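PDB 4US5: luciferase-like monooxygenase from Streptomyces bottropensis, which probably acts as a flavin-utilizing monooxygenase of the bacterial luciferase family, incorporating oxygen from molecular oxygen into an organic substrate. Local coordinates for residues L81-S86 with D135-R140; F198-M203 with A302-A307; P219-S224 with G306-G311; V225-A230 with R327-A332. All coordinates share one frame; numbering follows the deposited sequence. Where two conformers were deposited one is given.

Contact 1 (L81-S86 with D135-R140); sequences LLSLYS and DDLWRR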
loop_
_atom_site.group_PDB
_atom_site.type_symbol
_atom_site.label_atom_id
_atom_site.label_comp_id
_atom_site.label_asym_id
_atom_site.label_seq_id
_atom_site.Cartn_x
_atom_site.Cartn_y
_atom_site.Cartn_z
ATOM N N LEU B 81 -11.749 -4.592 -2.748
ATOM C CA LEU B 81 -12.653 -5.760 -2.619
ATOM C C LEU B 81 -12.733 -6.228 -1.154
ATOM O O LEU B 81 -12.035 -7.148 -0.708
ATOM C CB LEU B 81 -12.191 -6.844 -3.544
ATOM C CG LEU B 81 -12.061 -6.417 -4.992
ATOM C CD1 LEU B 81 -11.609 -7.604 -5.839
ATOM C CD2 LEU B 81 -13.306 -5.762 -5.576
ATOM N N LEU B 82 -13.562 -5.524 -0.401
ATOM C CA LEU B 82 -13.570 -5.599 1.046
ATOM C C LEU B 82 -13.912 -7.002 1.560
ATOM O O LEU B 82 -13.488 -7.369 2.653
ATOM C CB LEU B 82 -14.541 -4.574 1.619
ATOM C CG LEU B 82 -14.666 -4.502 3.127
ATOM C CD1 LEU B 82 -13.356 -4.212 3.818
ATOM C CD2 LEU B 82 -15.712 -3.434 3.500
ATOM N N SER B 83 -14.615 -7.792 0.751
ATOM C CA SER B 83 -14.952 -9.153 1.163
ATOM C C SER B 83 -13.739 -10.013 1.353
ATOM O O SER B 83 -13.832 -11.058 1.964
ATOM C CB SER B 83 -15.857 -9.835 0.154
ATOM O OG SER B 83 -17.099 -9.174 0.071
ATOM N N LEU B 84 -12.594 -9.581 0.799
ATOM C CA LEU B 84 -11.380 -10.366 0.860
ATOM C C LEU B 84 -10.517 -10.060 2.069
ATOM O O LEU B 84 -9.538 -10.754 2.298
ATOM C CB LEU B 84 -10.518 -10.124 -0.402
ATOM C CG LEU B 84 -11.132 -10.374 -1.746
ATOM C CD1 LEU B 84 -10.120 -9.974 -2.836
ATOM C CD2 LEU B 84 -11.531 -11.833 -1.888
ATOM N N TYR B 85 -10.828 -8.981 2.788
ATOM C CA TYR B 85 -9.937 -8.439 3.774
ATOM C C TYR B 85 -10.601 -8.204 5.122
ATOM O O TYR B 85 -11.777 -7.960 5.196
ATOM C CB TYR B 85 -9.397 -7.093 3.278
ATOM C CG TYR B 85 -8.761 -7.180 1.906
ATOM C CD1 TYR B 85 -7.630 -7.968 1.703
ATOM C CD2 TYR B 85 -9.341 -6.577 0.815
ATOM C CE1 TYR B 85 -7.080 -8.112 0.457
ATOM C CE2 TYR B 85 -8.765 -6.659 -0.443
ATOM C CZ TYR B 85 -7.630 -7.433 -0.615
ATOM O OH TYR B 85 -7.051 -7.490 -1.851
ATOM N N SER B 86 -9.786 -8.189 6.168
ATOM C CA SER B 86 -10.224 -7.657 7.457
ATOM C C SER B 86 -10.585 -6.195 7.301
ATOM O O SER B 86 -9.789 -5.430 6.803
ATOM C CB SER B 86 -9.089 -7.790 8.472
ATOM O OG SER B 86 -9.322 -6.970 9.591
ATOM N N ASP B 135 -25.093 -10.018 1.928
ATOM C CA ASP B 135 -25.181 -9.301 3.192
ATOM C C ASP B 135 -23.852 -9.221 3.946
ATOM O O ASP B 135 -23.669 -8.318 4.752
ATOM C CB ASP B 135 -26.241 -9.952 4.084
ATOM C CG ASP B 135 -27.642 -9.798 3.533
ATOM O OD1 ASP B 135 -27.805 -9.606 2.292
ATOM O OD2 ASP B 135 -28.584 -9.883 4.348
ATOM N N ASP B 136 -22.941 -10.160 3.706
ATOM C CA ASP B 136 -21.636 -10.110 4.370
ATOM C C ASP B 136 -20.886 -8.790 4.047
ATOM O O ASP B 136 -20.225 -8.197 4.912
ATOM C CB ASP B 136 -20.779 -11.287 3.955
ATOM C CG ASP B 136 -19.460 -11.324 4.701
ATOM O OD1 ASP B 136 -19.489 -11.286 5.950
ATOM O OD2 ASP B 136 -18.398 -11.358 4.043
ATOM N N LEU B 137 -20.938 -8.366 2.793
ATOM C CA LEU B 137 -20.227 -7.139 2.397
ATOM C C LEU B 137 -20.763 -5.965 3.177
ATOM O O LEU B 137 -19.987 -5.162 3.708
ATOM C CB LEU B 137 -20.333 -6.901 0.902
ATOM C CG LEU B 137 -19.665 -5.613 0.388
ATOM C CD1 LEU B 137 -18.198 -5.568 0.797
ATOM C CD2 LEU B 137 -19.795 -5.515 -1.130
ATOM N N TRP B 138 -22.093 -5.876 3.304
ATOM C CA TRP B 138 -22.692 -4.722 3.985
ATOM C C TRP B 138 -22.365 -4.717 5.470
ATOM O O TRP B 138 -22.146 -3.647 6.057
ATOM C CB TRP B 138 -24.208 -4.640 3.778
ATOM C CG TRP B 138 -24.680 -4.914 2.373
ATOM C CD1 TRP B 138 -25.756 -5.676 2.016
ATOM C CD2 TRP B 138 -24.089 -4.452 1.141
ATOM N NE1 TRP B 138 -25.878 -5.710 0.653
ATOM C CE2 TRP B 138 -24.866 -4.974 0.088
ATOM C CE3 TRP B 138 -22.984 -3.648 0.829
ATOM C CZ2 TRP B 138 -24.577 -4.721 -1.269
ATOM C CZ3 TRP B 138 -22.691 -3.405 -0.517
ATOM C CH2 TRP B 138 -23.493 -3.942 -1.552
ATOM N N ARG B 139 -22.242 -5.898 6.057
ATOM C CA ARG B 139 -21.748 -6.034 7.417
ATOM C C ARG B 139 -20.283 -5.572 7.569
ATOM O O ARG B 139 -19.935 -4.881 8.524
ATOM C CB ARG B 139 -21.832 -7.483 7.862
ATOM C CG ARG B 139 -21.578 -7.706 9.349
ATOM C CD ARG B 139 -21.372 -9.168 9.707
ATOM N NE ARG B 139 -22.575 -9.991 9.489
ATOM C CZ ARG B 139 -23.522 -10.233 10.411
ATOM N NH1 ARG B 139 -23.444 -9.708 11.633
ATOM N NH2 ARG B 139 -24.565 -11.001 10.107
ATOM N N ARG B 140 -19.438 -5.995 6.646
ATOM C CA ARG B 140 -18.019 -5.561 6.642
ATOM C C ARG B 140 -17.911 -4.063 6.485
ATOM O O ARG B 140 -17.094 -3.407 7.112
ATOM C CB ARG B 140 -17.270 -6.234 5.504
ATOM C CG ARG B 140 -16.899 -7.651 5.755
ATOM C CD ARG B 140 -16.419 -8.329 4.476
ATOM N NE ARG B 140 -16.160 -9.713 4.763
ATOM C CZ ARG B 140 -15.040 -10.181 5.268
ATOM N NH1 ARG B 140 -13.989 -9.409 5.427
ATOM N NH2 ARG B 140 -14.959 -11.459 5.570
HETATM O O HOH W 1 -18.608 -11.114 1.606
#
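In a beta-alpha loop of the TIM-barrel fold, between strand 74-81 and helix 87-100, L82, S83 and Y85 receive L137 and R140 of helix 134-147. The apolar part is small: L137 CD1 lies 3.9 Å from L82 CB, and L82 CD2 packs at 3.8 Å against R140 CB. From CG to NE the arginine chain runs extended past S83, which brings its guanidinium group among the loop carbonyls. S83 O sits over the centre of one face, 3.6 Å above the guanidinium plane, while Y85 O lies at the edge, 2.7 Å from R140 NH1 but at an angle too poor for a hydrogen bond. NH1 makes its salt bridge with D125 of the second subunit. Within the helix, R140 NE donates to D136 OD2 at 2.9 Å and 170°, a salt bridge that helps fix the rotation of the group. Replacing R140 with an alanine would probably leave D136 and D125 of the second subunit without their common positive mate and open a gap beside the backbone of S83, where the arginine chain had run. D136 OD2 also accepts from a water, whose oxygen lies 2.9 Å from S83 OG and so links loop and helix.

Contact 2 (F198-M203 with A302-A307); sequences FTREAM and ADATGA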
loop_
_atom_site.group_PDB
_atom_site.type_symbol
_atom_site.label_atom_id
_atom_site.label_comp_id
_atom_site.label_asym_id
_atom_site.label_seq_id
_atom_site.Cartn_x
_atom_site.Cartn_y
_atom_site.Cartn_z
ATOM N N PHE B 198 -29.463 -1.860 -16.325
ATOM C CA PHE B 198 -30.127 -1.361 -15.125
ATOM C C PHE B 198 -29.688 0.017 -14.639
ATOM O O PHE B 198 -30.039 0.431 -13.546
ATOM C CB PHE B 198 -29.948 -2.382 -13.996
ATOM C CG PHE B 198 -30.573 -3.735 -14.294
ATOM C CD1 PHE B 198 -31.923 -3.833 -14.567
ATOM C CD2 PHE B 198 -29.830 -4.897 -14.215
ATOM C CE1 PHE B 198 -32.513 -5.062 -14.824
ATOM C CE2 PHE B 198 -30.414 -6.139 -14.459
ATOM C CZ PHE B 198 -31.762 -6.214 -14.769
ATOM N N THR B 199 -28.924 0.734 -15.455
ATOM C CA THR B 199 -28.392 2.018 -15.029
ATOM C C THR B 199 -29.467 2.984 -14.552
ATOM O O THR B 199 -29.388 3.531 -13.454
ATOM C CB THR B 199 -27.597 2.672 -16.180
ATOM O OG1 THR B 199 -26.585 1.751 -16.628
ATOM C CG2 THR B 199 -26.943 3.974 -15.712
ATOM N N ARG B 200 -30.476 3.216 -15.384
ATOM C CA ARG B 200 -31.529 4.145 -15.016
ATOM C C ARG B 200 -32.237 3.726 -13.732
ATOM O O ARG B 200 -32.400 4.538 -12.804
ATOM C CB ARG B 200 -32.521 4.309 -16.176
ATOM C CG ARG B 200 -33.672 5.254 -15.845
ATOM C CD ARG B 200 -34.603 5.363 -17.016
ATOM N NE ARG B 200 -34.061 6.156 -18.130
ATOM C CZ ARG B 200 -34.075 7.477 -18.201
ATOM N NH1 ARG B 200 -34.532 8.210 -17.206
ATOM N NH2 ARG B 200 -33.624 8.082 -19.269
ATOM N N GLU B 201 -32.616 2.473 -13.637
ATOM C CA GLU B 201 -33.322 1.981 -12.445
ATOM C C GLU B 201 -32.467 2.090 -11.196
ATOM O O GLU B 201 -32.948 2.510 -10.128
ATOM C CB GLU B 201 -33.804 0.527 -12.628
ATOM C CG GLU B 201 -34.534 -0.036 -11.419
ATOM C CD GLU B 201 -34.950 -1.497 -11.542
ATOM O OE1 GLU B 201 -34.804 -2.101 -12.622
ATOM O OE2 GLU B 201 -35.439 -2.042 -10.539
ATOM N N ALA B 202 -31.202 1.685 -11.306
ATOM C CA ALA B 202 -30.290 1.721 -10.175
ATOM C C ALA B 202 -30.097 3.124 -9.638
ATOM O O ALA B 202 -30.189 3.331 -8.439
ATOM C CB ALA B 202 -28.944 1.090 -10.541
HETATM N N MSE B 203 -29.863 4.087 -10.515
HETATM C CA MSE B 203 -29.624 5.442 -10.107
HETATM C C MSE B 203 -30.913 6.070 -9.560
HETATM O O MSE B 203 -30.878 6.845 -8.611
HETATM C CB MSE B 203 -29.000 6.244 -11.230
HETATM C CG MSE B 203 -27.615 5.659 -11.622
HETATM SE SE MSE B 203 -26.265 6.165 -10.267
HETATM C CE MSE B 203 -25.713 7.871 -11.065
ATOM N N ALA B 302 -26.027 11.715 -17.604
ATOM C CA ALA B 302 -25.893 12.400 -16.314
ATOM C C ALA B 302 -27.200 13.080 -15.831
ATOM O O ALA B 302 -27.561 12.973 -14.664
ATOM C CB ALA B 302 -24.757 13.390 -16.358
ATOM N N ASP B 303 -27.895 13.757 -16.739
ATOM C CA ASP B 303 -29.164 14.406 -16.408
ATOM C C ASP B 303 -30.152 13.372 -15.917
ATOM O O ASP B 303 -30.830 13.576 -14.910
ATOM C CB ASP B 303 -29.759 15.118 -17.631
ATOM C CG ASP B 303 -29.029 16.374 -17.992
ATOM O OD1 ASP B 303 -28.256 16.894 -17.182
ATOM O OD2 ASP B 303 -29.206 16.858 -19.127
ATOM N N ALA B 304 -30.238 12.249 -16.639
ATOM C CA ALA B 304 -31.206 11.219 -16.312
ATOM C C ALA B 304 -30.950 10.536 -14.976
ATOM O O ALA B 304 -31.888 10.159 -14.282
ATOM C CB ALA B 304 -31.280 10.191 -17.423
ATOM N N THR B 305 -29.664 10.352 -14.635
ATOM C CA THR B 305 -29.298 9.603 -13.465
ATOM C C THR B 305 -29.044 10.466 -12.240
ATOM O O THR B 305 -28.885 9.936 -11.154
ATOM C CB THR B 305 -28.030 8.773 -13.744
ATOM O OG1 THR B 305 -26.977 9.651 -14.180
ATOM C CG2 THR B 305 -28.319 7.714 -14.833
ATOM N N GLY B 306 -28.972 11.781 -12.424
ATOM C CA GLY B 306 -28.612 12.696 -11.354
ATOM C C GLY B 306 -27.141 12.619 -10.991
ATOM O O GLY B 306 -26.755 13.056 -9.926
ATOM N N ALA B 307 -26.316 12.113 -11.902
ATOM C CA ALA B 307 -24.886 11.967 -11.629
ATOM C C ALA B 307 -24.225 13.355 -11.519
ATOM O O ALA B 307 -24.447 14.207 -12.354
ATOM C CB ALA B 307 -24.223 11.153 -12.712
#
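M203 and T305 bring the two backbones nearest, their CA atoms 5.4 Å apart, where the start of helix 199-209 lies beside the last turn of helix 291-305. The second helix ends at G306, whose positive phi of 72° suits a glycine and turns the chain toward A307. No hydrogen bond joins the segments directly, but R207, a turn further on, donates to both M203 O and A304 O and so ties the two helices together.

Selenomethionine M203 and T305 carry most of the packing. The M203 chain bends at chi2 and chi3, folding CE back to 3.7 Å from T305 CB and 4.0 Å from A307 CB, while its own CB lies 3.7 Å from T305 CB. T305 holds OG1 between its backbone N and carbonyl carbon (chi1 56°), where the hydroxyl bonds to M301 O, and CG2 is left to meet M203 CG at 3.9 Å. The same methyl meets T199 CG2, 4.1 Å away, the two side chains crossing at a slant. At the exposed margin R200 NH2 comes within 3.7 Å of A304 CB, while the guanidinium charge is paired with E282.

Beneath this seam M203 also rests on Y190 and P221, and T199 and T305 rest on L223. Two helices lying side by side over strands 188-191 and 221-229 are part of the outer helical layer of an alpha/beta barrel.

Contact 3 (P219-S224 with G306-G311); sequences PRPILS and GAEELG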
loop_
_atom_site.group_PDB
_atom_site.type_symbol
_atom_site.label_atom_id
_atom_site.label_comp_id
_atom_site.label_asym_id
_atom_site.label_seq_id
_atom_site.Cartn_x
_atom_site.Cartn_y
_atom_site.Cartn_z
ATOM N N PRO B 219 -28.080 12.360 -1.528
ATOM C CA PRO B 219 -27.446 11.390 -2.432
ATOM C C PRO B 219 -26.232 11.997 -3.116
ATOM O O PRO B 219 -26.227 13.178 -3.443
ATOM C CB PRO B 219 -28.549 11.078 -3.452
ATOM C CG PRO B 219 -29.830 11.456 -2.768
ATOM C CD PRO B 219 -29.493 12.600 -1.878
ATOM N N ARG B 220 -25.187 11.196 -3.304
ATOM C CA ARG B 220 -23.997 11.640 -4.006
ATOM C C ARG B 220 -23.665 10.595 -5.089
ATOM O O ARG B 220 -22.885 9.705 -4.858
ATOM C CB ARG B 220 -22.841 11.782 -3.022
ATOM C CG ARG B 220 -23.093 12.816 -1.926
ATOM C CD ARG B 220 -22.744 14.248 -2.349
ATOM N NE ARG B 220 -21.563 14.295 -3.211
ATOM C CZ ARG B 220 -20.311 14.140 -2.781
ATOM N NH1 ARG B 220 -20.062 13.908 -1.498
ATOM N NH2 ARG B 220 -19.295 14.208 -3.643
ATOM N N PRO B 221 -24.330 10.684 -6.246
ATOM C CA PRO B 221 -24.164 9.694 -7.288
ATOM C C PRO B 221 -23.054 10.039 -8.294
ATOM O O PRO B 221 -22.983 11.169 -8.801
ATOM C CB PRO B 221 -25.555 9.667 -7.975
ATOM C CG PRO B 221 -26.353 10.797 -7.391
ATOM C CD PRO B 221 -25.420 11.625 -6.574
ATOM N N ILE B 222 -22.250 9.034 -8.617
ATOM C CA ILE B 222 -21.302 9.078 -9.716
ATOM C C ILE B 222 -21.715 7.995 -10.714
ATOM O O ILE B 222 -22.100 6.892 -10.312
ATOM C CB ILE B 222 -19.863 8.764 -9.198
ATOM C CG1 ILE B 222 -19.335 9.977 -8.443
ATOM C CG2 ILE B 222 -18.932 8.381 -10.334
ATOM C CD1 ILE B 222 -17.922 9.805 -7.904
ATOM N N LEU B 223 -21.587 8.284 -11.998
ATOM C CA LEU B 223 -21.772 7.293 -13.027
ATOM C C LEU B 223 -20.418 6.919 -13.656
ATOM O O LEU B 223 -19.743 7.790 -14.200
ATOM C CB LEU B 223 -22.683 7.864 -14.098
ATOM C CG LEU B 223 -23.300 6.914 -15.103
ATOM C CD1 LEU B 223 -24.178 5.888 -14.413
ATOM C CD2 LEU B 223 -24.089 7.711 -16.124
ATOM N N SER B 224 -20.011 5.660 -13.516
ATOM C CA SER B 224 -18.797 5.179 -14.157
ATOM C C SER B 224 -19.100 4.690 -15.540
ATOM O O SER B 224 -19.989 3.841 -15.735
ATOM C CB SER B 224 -18.103 4.115 -13.325
ATOM O OG SER B 224 -17.774 4.671 -12.075
ATOM N N GLY B 306 -28.972 11.781 -12.424
ATOM C CA GLY B 306 -28.612 12.696 -11.354
ATOM C C GLY B 306 -27.141 12.619 -10.991
ATOM O O GLY B 306 -26.755 13.056 -9.926
ATOM N N ALA B 307 -26.316 12.113 -11.902
ATOM C CA ALA B 307 -24.886 11.967 -11.629
ATOM C C ALA B 307 -24.225 13.355 -11.519
ATOM O O ALA B 307 -24.447 14.207 -12.354
ATOM C CB ALA B 307 -24.223 11.153 -12.712
ATOM N N GLU B 308 -23.451 13.544 -10.460
ATOM C CA GLU B 308 -22.672 14.748 -10.231
ATOM C C GLU B 308 -21.328 14.715 -10.996
ATOM O O GLU B 308 -20.773 15.761 -11.372
ATOM C CB GLU B 308 -22.373 14.861 -8.730
ATOM C CG GLU B 308 -23.612 14.907 -7.838
ATOM C CD GLU B 308 -23.270 14.904 -6.356
ATOM O OE1 GLU B 308 -22.084 14.717 -6.008
ATOM O OE2 GLU B 308 -24.187 15.095 -5.536
ATOM N N GLU B 309 -20.822 13.498 -11.204
ATOM C CA GLU B 309 -19.542 13.282 -11.867
ATOM C C GLU B 309 -19.635 12.047 -12.689
ATOM O O GLU B 309 -20.412 11.131 -12.389
ATOM C CB GLU B 309 -18.350 13.019 -10.894
ATOM C CG GLU B 309 -18.213 13.960 -9.776
ATOM C CD GLU B 309 -17.149 13.551 -8.778
ATOM O OE1 GLU B 309 -16.198 12.756 -9.078
ATOM O OE2 GLU B 309 -17.261 14.089 -7.673
ATOM N N LEU B 310 -18.776 11.987 -13.697
ATOM C CA LEU B 310 -18.602 10.810 -14.498
ATOM C C LEU B 310 -17.241 10.271 -14.148
ATOM O O LEU B 310 -16.236 10.999 -14.289
ATOM C CB LEU B 310 -18.668 11.136 -15.979
ATOM C CG LEU B 310 -19.971 11.796 -16.444
ATOM C CD1 LEU B 310 -19.875 12.305 -17.852
ATOM C CD2 LEU B 310 -21.124 10.826 -16.276
ATOM N N GLY B 311 -17.206 9.010 -13.739
ATOM C CA GLY B 311 -15.949 8.262 -13.550
ATOM C C GLY B 311 -15.525 7.582 -14.865
ATOM O O GLY B 311 -16.132 6.610 -15.320
HETATM O O HOH W 2 -19.495 14.562 -6.573
#
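E308 OE1 is gripped by two donors, R220 NE and a water. The R220 NE bond, 2.9 Å long and nearly straight at 176°, uses the syn lone pair of OE1 and lies in the guanidinium plane, which is almost coplanar with the carboxylate. The water donates to E308 OE1 and E309 OE2 and accepts from R220 NH2, while R220 NH1 pairs with the sulfonate of a buffer molecule. A leucine in place of E308 would probably leave R220 NE without its anionic mate and the water with one hold fewer. Behind it, strands 221-229 and 309-313 run parallel as neighbours in the TIM barrel. P221 O accepts from E308 N at 2.9 Å; L223 bonds to both sides of L310, its N donating to E309 O at 3.1 Å and its O accepting from G311 N at 2.9 Å. Buried E309 N has no partner in the model. I222 and E309 point to the barrel interior, where I222 CD1 lies 3.6 Å from E309 OE1, itself bonded to S8, while OE2 pairs with R42. On the helix-covered face L223 CB touches A307 CB at 3.9 Å and L310 CD2 at 4.0 Å. The ring of P221 sets CG 3.4 Å from G306 O.

Contact 4 (V225-A230 with R327-A332); sequences VVVCCA and RLLAEA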
loop_
_atom_site.group_PDB
_atom_site.type_symbol
_atom_site.label_atom_id
_atom_site.label_comp_id
_atom_site.label_asym_id
_atom_site.label_seq_id
_atom_site.Cartn_x
_atom_site.Cartn_y
_atom_site.Cartn_z
ATOM N N VAL B 225 -18.349 5.204 -16.494
ATOM C CA VAL B 225 -18.583 5.004 -17.907
ATOM C C VAL B 225 -17.253 4.770 -18.597
ATOM O O VAL B 225 -16.267 5.409 -18.265
ATOM C CB VAL B 225 -19.252 6.233 -18.570
ATOM C CG1 VAL B 225 -20.733 6.295 -18.226
ATOM C CG2 VAL B 225 -18.556 7.535 -18.191
ATOM N N VAL B 226 -17.251 3.869 -19.576
ATOM C CA VAL B 226 -16.190 3.785 -20.532
ATOM C C VAL B 226 -16.416 4.815 -21.626
ATOM O O VAL B 226 -17.546 4.961 -22.181
ATOM C CB VAL B 226 -16.104 2.387 -21.153
ATOM C CG1 VAL B 226 -15.242 2.381 -22.387
ATOM C CG2 VAL B 226 -15.574 1.405 -20.157
ATOM N N VAL B 227 -15.371 5.579 -21.918
ATOM C CA VAL B 227 -15.434 6.544 -22.986
ATOM C C VAL B 227 -14.220 6.390 -23.870
ATOM O O VAL B 227 -13.100 6.220 -23.380
ATOM C CB VAL B 227 -15.465 7.982 -22.455
ATOM C CG1 VAL B 227 -15.567 8.994 -23.588
ATOM C CG2 VAL B 227 -16.588 8.156 -21.451
ATOM N N CYS B 228 -14.455 6.447 -25.173
ATOM C CA CYS B 228 -13.397 6.456 -26.160
ATOM C C CYS B 228 -13.610 7.659 -27.075
ATOM O O CYS B 228 -14.476 7.643 -27.967
ATOM C CB CYS B 228 -13.448 5.139 -26.943
ATOM S SG CYS B 228 -12.145 4.959 -28.157
ATOM N N CYS B 229 -12.883 8.742 -26.789
ATOM C CA CYS B 229 -13.064 10.021 -27.464
ATOM C C CYS B 229 -11.832 10.356 -28.333
ATOM O O CYS B 229 -10.678 10.114 -27.938
ATOM C CB CYS B 229 -13.321 11.117 -26.451
ATOM S SG CYS B 229 -13.604 12.744 -27.175
ATOM N N ALA B 230 -12.074 10.851 -29.542
ATOM C CA ALA B 230 -10.994 11.329 -30.416
ATOM C C ALA B 230 -11.552 12.504 -31.204
ATOM O O ALA B 230 -12.719 12.827 -31.067
ATOM C CB ALA B 230 -10.534 10.260 -31.350
ATOM N N ARG B 327 -7.862 14.460 -22.537
ATOM C CA ARG B 327 -7.680 15.882 -22.834
ATOM C C ARG B 327 -8.902 16.459 -23.545
ATOM O O ARG B 327 -9.410 17.493 -23.172
ATOM C CB ARG B 327 -6.480 16.081 -23.751
ATOM C CG ARG B 327 -5.178 16.120 -23.043
ATOM C CD ARG B 327 -4.175 16.950 -23.859
ATOM N NE ARG B 327 -2.828 16.649 -23.464
ATOM C CZ ARG B 327 -2.170 17.327 -22.530
ATOM N NH1 ARG B 327 -2.750 18.355 -21.918
ATOM N NH2 ARG B 327 -0.923 16.973 -22.207
ATOM N N LEU B 328 -9.371 15.751 -24.542
ATOM C CA LEU B 328 -10.544 16.206 -25.327
ATOM C C LEU B 328 -11.794 16.254 -24.476
ATOM O O LEU B 328 -12.594 17.202 -24.567
ATOM C CB LEU B 328 -10.768 15.302 -26.531
ATOM C CG LEU B 328 -9.738 15.345 -27.631
ATOM C CD1 LEU B 328 -9.980 14.204 -28.597
ATOM C CD2 LEU B 328 -9.732 16.706 -28.359
ATOM N N LEU B 329 -11.941 15.288 -23.558
ATOM C CA LEU B 329 -13.071 15.303 -22.641
ATOM C C LEU B 329 -13.055 16.493 -21.664
ATOM O O LEU B 329 -14.091 17.096 -21.392
ATOM C CB LEU B 329 -13.151 13.986 -21.829
ATOM C CG LEU B 329 -13.653 12.760 -22.545
ATOM C CD1 LEU B 329 -13.391 11.500 -21.696
ATOM C CD2 LEU B 329 -15.136 12.929 -22.836
ATOM N N ALA B 330 -11.894 16.792 -21.102
ATOM C CA ALA B 330 -11.775 17.913 -20.221
ATOM C C ALA B 330 -12.229 19.203 -20.933
ATOM O O ALA B 330 -12.878 20.055 -20.324
ATOM C CB ALA B 330 -10.346 18.075 -19.742
ATOM N N GLU B 331 -11.803 19.363 -22.165
ATOM C CA GLU B 331 -12.156 20.570 -22.980
ATOM C C GLU B 331 -13.679 20.561 -23.281
ATOM O O GLU B 331 -14.370 21.543 -23.064
ATOM C CB GLU B 331 -11.354 20.552 -24.279
ATOM C CG GLU B 331 -11.605 21.730 -25.225
ATOM C CD GLU B 331 -10.880 21.587 -26.583
ATOM O OE1 GLU B 331 -10.499 20.455 -26.990
ATOM O OE2 GLU B 331 -10.710 22.625 -27.262
ATOM N N ALA B 332 -14.203 19.407 -23.654
ATOM C CA ALA B 332 -15.642 19.313 -23.936
ATOM C C ALA B 332 -16.525 19.615 -22.736
ATOM O O ALA B 332 -17.603 20.200 -22.881
ATOM C CB ALA B 332 -15.970 17.944 -24.503
#
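Aliphatic contacts between V227 and L329 form one part of this interface, in which no hydrogen bond passes between the two segments. The two side chains meet tip to tip: V227 CG1, anti to the backbone N (chi1 -179°), reaches L329 CD1 at 3.8 Å and L329 CD2 at 4.0 Å, so that the valine methyl faces both branches of the leucine fork.

A sulfur contact follows two residues along the strand. C229 places SG 3.9 Å from L328 CB, with L328 CD1 only slightly farther away, while C229 CB lies 4.3 Å from L329 CG. The cysteine therefore sits against both leucines. Because V227 and C229 lie two apart on the strand, their side chains leave on the same face, where L329 meets both and L328 reaches C229.

These residues join the end of barrel strand 221-229 to helix 319-332, the last helix of the TIM-barrel fold. The axes of segments 225-229 and 327-332 run almost perpendicular, at 95°, and pass 9.2 Å apart. V294 of helix 291-305 packs on both C229 and L329, and L298 packs on V227, so a second helix of the outer layer closes over the same apolar patch.

Contact with backbone atoms occurs where the strand gives out. A230 turns its CB away from the helix, and L328 CD1 rests instead on its main chain, 3.5 Å from A230 C and 3.6 Å from A230 CA. A polar tie between strand and helix comes one turn earlier, where S325 OG is hydrogen-bonded to C229 N.

In the fold
From the N terminus, contact 1 closes first, over 48 intervening residues, and ends before any of the others opens. It binds the loop after strand 74-81 to helix 134-147 near the second subunit, its centre about 34 Å from that of contact 4. Contacts 2 and 3 end on the same stretch, sharing G306 and A307, and touch where M203 and T199 rest on P221 and L223. Contact 4 crosses both, starting on strand 221-229 before they close. Contacts 3 and 4 continue one strand, with V225 N probably hydrogen-bonded to G311 O. Contact 2 joins two outer helices, contact 3 pairs strands 221-229 and 309-313, and contact 4 sets the former against helix 319-332.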